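Beta-lactamase OXA-2 (Salmonella typhimurium, PDB 1K38) hydrolyses beta-lactam antibiotics, oxacillin among them, to substituted beta-amino acids and thereby confers resistance on its bacterial host. Local coordinates at residues H57-V67 and Y104-K115. Residues are numbered along the deposited sequence; the frame is centred on the assembly and turned at random.
Sequences HTLFALDAGAV and YELFAKEIGDDK
Knobs-into-holes packing joins helix 56-64, which follows the predicted acylated serine Ser-51 in this class D beta-lactamase, to helix 101-111: His-57 fits among Tyr-104, Phe-107, Ala-108 and Ile-111, and Ile-111 among His-57, Phe-60, Ala-61 and Ala-64. The axes of helical segments 57-64 and 104-111 approach to 9.9 Å and cross at 51°. With its CG roughly trans to the backbone N (chi1 -154°), the His-57 imidazole reaches helix 101-111; CE1 lies 3.4 Å from Tyr-104 O, and Ile-111 CD1 meets the ring edge. That same CD1 is 3.7 Å from Phe-60 CB. Ala-61 makes a CH-pi contact, its CB 3.9 Å from the Phe-107 ring centroid and 26° off the normal, while Val-67 CB approaches CZ of that ring at 3.8 Å. Phe-107 CE2 in turn lies over the centre of the Tyr-104 ring. A Schellman motif with Gly-65 as C-prime residue (positive phi) terminates helix 56-64: Ala-66 N bonds to Ala-61 O, and Gly-65 N, weakly, to Leu-62 O. Toward the active site, Thr-58 OG1 is also hydrogen-bonded to the backbone O of the carboxylated lysine at position 54. Thr-58 OG1, lying near the plane of the Tyr-104 ring at its edge, accepts a hydrogen bond from Tyr-104 OH at 2.6 Å.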
loop_
_atom_site.group_PDB
_atom_site.type_symbol
_atom_site.label_atom_id
_atom_site.label_comp_id
_atom_site.label_asym_id
_atom_site.label_seq_id
_atom_site.Cartn_x
_atom_site.Cartn_y
_atom_site.Cartn_z
ATOM N N HIS A 57 6.129 -16.783 -2.943
ATOM C CA HIS A 57 6.648 -17.053 -4.285
ATOM C C HIS A 57 7.116 -15.771 -4.972
ATOM O O HIS A 57 8.103 -15.780 -5.711
ATOM C CB HIS A 57 5.584 -17.756 -5.142
ATOM C CG HIS A 57 6.153 -18.604 -6.242
ATOM N ND1 HIS A 57 5.362 -19.343 -7.095
ATOM C CD2 HIS A 57 7.433 -18.828 -6.628
ATOM C CE1 HIS A 57 6.130 -19.986 -7.959
ATOM N NE2 HIS A 57 7.391 -19.690 -7.698
ATOM N N THR A 58 6.417 -14.665 -4.733
ATOM C CA THR A 58 6.815 -13.398 -5.339
ATOM C C THR A 58 8.187 -13.006 -4.792
ATOM O O THR A 58 9.022 -12.467 -5.523
ATOM C CB THR A 58 5.795 -12.275 -5.043
ATOM O OG1 THR A 58 4.513 -12.641 -5.575
ATOM C CG2 THR A 58 6.237 -10.968 -5.690
ATOM N N LEU A 59 8.419 -13.272 -3.507
ATOM C CA LEU A 59 9.709 -12.970 -2.895
ATOM C C LEU A 59 10.775 -13.835 -3.572
ATOM O O LEU A 59 11.851 -13.346 -3.914
ATOM C CB LEU A 59 9.681 -13.258 -1.390
ATOM C CG LEU A 59 8.758 -12.391 -0.528
ATOM C CD1 LEU A 59 8.710 -12.946 0.888
ATOM C CD2 LEU A 59 9.261 -10.951 -0.525
ATOM N N PHE A 60 10.473 -15.119 -3.766
ATOM C CA PHE A 60 11.414 -16.031 -4.424
ATOM C C PHE A 60 11.786 -15.493 -5.803
ATOM O O PHE A 60 12.963 -15.433 -6.164
ATOM C CB PHE A 60 10.798 -17.423 -4.642
ATOM C CG PHE A 60 10.508 -18.195 -3.380
ATOM C CD1 PHE A 60 10.607 -17.614 -2.118
ATOM C CD2 PHE A 60 10.097 -19.525 -3.470
ATOM C CE1 PHE A 60 10.300 -18.347 -0.968
ATOM C CE2 PHE A 60 9.789 -20.262 -2.329
ATOM C CZ PHE A 60 9.890 -19.674 -1.077
ATOM N N ALA A 61 10.763 -15.130 -6.574
ATOM C CA ALA A 61 10.936 -14.624 -7.933
ATOM C C ALA A 61 11.743 -13.331 -8.003
ATOM O O ALA A 61 12.588 -13.171 -8.883
ATOM C CB ALA A 61 9.570 -14.427 -8.590
ATOM N N LEU A 62 11.481 -12.404 -7.088
ATOM C CA LEU A 62 12.213 -11.142 -7.076
ATOM C C LEU A 62 13.668 -11.401 -6.688
ATOM O O LEU A 62 14.593 -10.829 -7.274
ATOM C CB LEU A 62 11.577 -10.169 -6.079
ATOM C CG LEU A 62 10.238 -9.547 -6.492
ATOM C CD1 LEU A 62 9.527 -9.017 -5.253
ATOM C CD2 LEU A 62 10.469 -8.437 -7.508
ATOM N N ASP A 63 13.863 -12.270 -5.701
ATOM C CA ASP A 63 15.201 -12.596 -5.229
ATOM C C ASP A 63 16.022 -13.308 -6.297
ATOM O O ASP A 63 17.217 -13.059 -6.433
ATOM C CB ASP A 63 15.121 -13.468 -3.971
ATOM C CG ASP A 63 16.472 -13.661 -3.314
ATOM O OD1 ASP A 63 17.186 -14.621 -3.676
ATOM O OD2 ASP A 63 16.827 -12.842 -2.441
ATOM N N ALA A 64 15.370 -14.178 -7.064
ATOM C CA ALA A 64 16.047 -14.938 -8.116
ATOM C C ALA A 64 16.183 -14.153 -9.417
ATOM O O ALA A 64 16.866 -14.591 -10.346
ATOM C CB ALA A 64 15.298 -16.237 -8.377
ATOM N N GLY A 65 15.531 -12.998 -9.484
ATOM C CA GLY A 65 15.600 -12.187 -10.684
ATOM C C GLY A 65 14.673 -12.669 -11.784
ATOM O O GLY A 65 14.850 -12.304 -12.947
ATOM N N ALA A 66 13.691 -13.495 -11.424
ATOM C CA ALA A 66 12.723 -14.004 -12.392
ATOM C C ALA A 66 11.805 -12.860 -12.802
ATOM O O ALA A 66 11.207 -12.883 -13.874
ATOM C CB ALA A 66 11.911 -15.147 -11.786
ATOM N N VAL A 67 11.689 -11.868 -11.923
ATOM C CA VAL A 67 10.892 -10.679 -12.191
ATOM C C VAL A 67 11.678 -9.507 -11.608
ATOM O O VAL A 67 12.195 -9.586 -10.492
ATOM C CB VAL A 67 9.476 -10.764 -11.556
ATOM C CG1 VAL A 67 9.570 -11.033 -10.058
ATOM C CG2 VAL A 67 8.714 -9.476 -11.830
ATOM N N TYR A 104 3.210 -17.284 -12.402
ATOM C CA TYR A 104 4.071 -17.893 -11.404
ATOM C C TYR A 104 4.648 -19.231 -11.851
ATOM O O TYR A 104 5.643 -19.693 -11.299
ATOM C CB TYR A 104 3.331 -17.997 -10.066
ATOM C CG TYR A 104 3.200 -16.640 -9.405
ATOM C CD1 TYR A 104 2.325 -15.678 -9.910
ATOM C CD2 TYR A 104 4.019 -16.285 -8.330
ATOM C CE1 TYR A 104 2.268 -14.393 -9.366
ATOM C CE2 TYR A 104 3.970 -14.999 -7.776
ATOM C CZ TYR A 104 3.094 -14.059 -8.301
ATOM O OH TYR A 104 3.045 -12.786 -7.775
ATOM N N GLU A 105 4.034 -19.844 -12.857
ATOM C CA GLU A 105 4.557 -21.099 -13.382
ATOM C C GLU A 105 5.855 -20.731 -14.095
ATOM O O GLU A 105 6.830 -21.480 -14.068
ATOM C CB GLU A 105 3.571 -21.727 -14.369
ATOM C CG GLU A 105 2.362 -22.371 -13.703
ATOM C CD GLU A 105 1.374 -22.928 -14.710
ATOM O OE1 GLU A 105 1.805 -23.681 -15.611
ATOM O OE2 GLU A 105 0.168 -22.619 -14.598
ATOM N N LEU A 106 5.858 -19.558 -14.721
ATOM C CA LEU A 106 7.042 -19.070 -15.416
ATOM C C LEU A 106 8.162 -18.863 -14.404
ATOM O O LEU A 106 9.308 -19.249 -14.644
ATOM C CB LEU A 106 6.734 -17.749 -16.131
ATOM C CG LEU A 106 6.109 -17.820 -17.530
ATOM C CD1 LEU A 106 7.168 -18.245 -18.533
ATOM C CD2 LEU A 106 4.936 -18.786 -17.545
ATOM N N PHE A 107 7.829 -18.256 -13.266
ATOM C CA PHE A 107 8.823 -18.015 -12.225
ATOM C C PHE A 107 9.365 -19.340 -11.702
ATOM O O PHE A 107 10.570 -19.499 -11.520
ATOM C CB PHE A 107 8.222 -17.249 -11.038
ATOM C CG PHE A 107 7.688 -15.885 -11.380
ATOM C CD1 PHE A 107 8.128 -15.195 -12.505
ATOM C CD2 PHE A 107 6.767 -15.270 -10.537
ATOM C CE1 PHE A 107 7.660 -13.912 -12.785
ATOM C CE2 PHE A 107 6.293 -13.987 -10.805
ATOM C CZ PHE A 107 6.739 -13.306 -11.931
ATOM N N ALA A 108 8.462 -20.281 -11.446
ATOM C CA ALA A 108 8.846 -21.587 -10.928
ATOM C C ALA A 108 9.841 -22.288 -11.848
ATOM O O ALA A 108 10.814 -22.882 -11.384
ATOM C CB ALA A 108 7.605 -22.454 -10.731
ATOM N N LYS A 109 9.593 -22.211 -13.150
ATOM C CA LYS A 109 10.471 -22.839 -14.131
ATOM C C LYS A 109 11.864 -22.218 -14.077
ATOM O O LYS A 109 12.870 -22.929 -14.089
ATOM C CB LYS A 109 9.883 -22.687 -15.535
ATOM C CG LYS A 109 10.692 -23.365 -16.628
ATOM C CD LYS A 109 10.045 -23.170 -17.989
ATOM C CE LYS A 109 10.864 -23.831 -19.089
ATOM N NZ LYS A 109 10.998 -25.301 -18.875
ATOM N N GLU A 110 11.923 -20.892 -14.000
ATOM C CA GLU A 110 13.206 -20.199 -13.944
ATOM C C GLU A 110 13.934 -20.420 -12.622
ATOM O O GLU A 110 15.159 -20.535 -12.590
ATOM C CB GLU A 110 13.013 -18.699 -14.188
ATOM C CG GLU A 110 14.271 -17.875 -13.966
ATOM C CD GLU A 110 14.179 -16.490 -14.576
ATOM O OE1 GLU A 110 15.072 -15.661 -14.303
ATOM O OE2 GLU A 110 13.221 -16.235 -15.337
ATOM N N ILE A 111 13.182 -20.478 -11.529
ATOM C CA ILE A 111 13.775 -20.687 -10.216
ATOM C C ILE A 111 14.348 -22.097 -10.093
ATOM O O ILE A 111 15.464 -22.282 -9.606
ATOM C CB ILE A 111 12.730 -20.445 -9.102
ATOM C CG1 ILE A 111 12.323 -18.968 -9.104
ATOM C CG2 ILE A 111 13.299 -20.842 -7.747
ATOM C CD1 ILE A 111 11.219 -18.622 -8.127
ATOM N N GLY A 112 13.587 -23.088 -10.545
ATOM C CA GLY A 112 14.049 -24.463 -10.472
ATOM C C GLY A 112 13.709 -25.125 -9.152
ATOM O O GLY A 112 13.525 -24.451 -8.138
ATOM N N ASP A 113 13.640 -26.452 -9.161
ATOM C CA ASP A 113 13.307 -27.214 -7.961
ATOM C C ASP A 113 14.323 -27.086 -6.832
ATOM O O ASP A 113 13.949 -26.896 -5.676
ATOM C CB ASP A 113 13.115 -28.692 -8.315
ATOM C CG ASP A 113 12.944 -29.567 -7.086
ATOM O OD1 ASP A 113 13.964 -29.914 -6.453
ATOM O OD2 ASP A 113 11.788 -29.900 -6.744
ATOM N N ASP A 114 15.604 -27.195 -7.161
ATOM C CA ASP A 114 16.646 -27.095 -6.146
ATOM C C ASP A 114 16.584 -25.783 -5.376
ATOM O O ASP A 114 16.623 -25.774 -4.146
ATOM C CB ASP A 114 18.029 -27.245 -6.784
ATOM C CG ASP A 114 18.268 -28.638 -7.333
ATOM O OD1 ASP A 114 18.051 -29.615 -6.585
ATOM O OD2 ASP A 114 18.679 -28.755 -8.507
ATOM N N LYS A 115 16.484 -24.674 -6.102
ATOM C CA LYS A 115 16.430 -23.366 -5.466
ATOM C C LYS A 115 15.122 -23.189 -4.700
ATOM O O LYS A 115 15.103 -22.588 -3.626
ATOM C CB LYS A 115 16.589 -22.262 -6.515
ATOM C CG LYS A 115 16.973 -20.916 -5.929
ATOM C CD LYS A 115 17.350 -19.910 -7.010
ATOM C CE LYS A 115 17.863 -18.618 -6.388
ATOM N NZ LYS A 115 18.270 -17.603 -7.402
#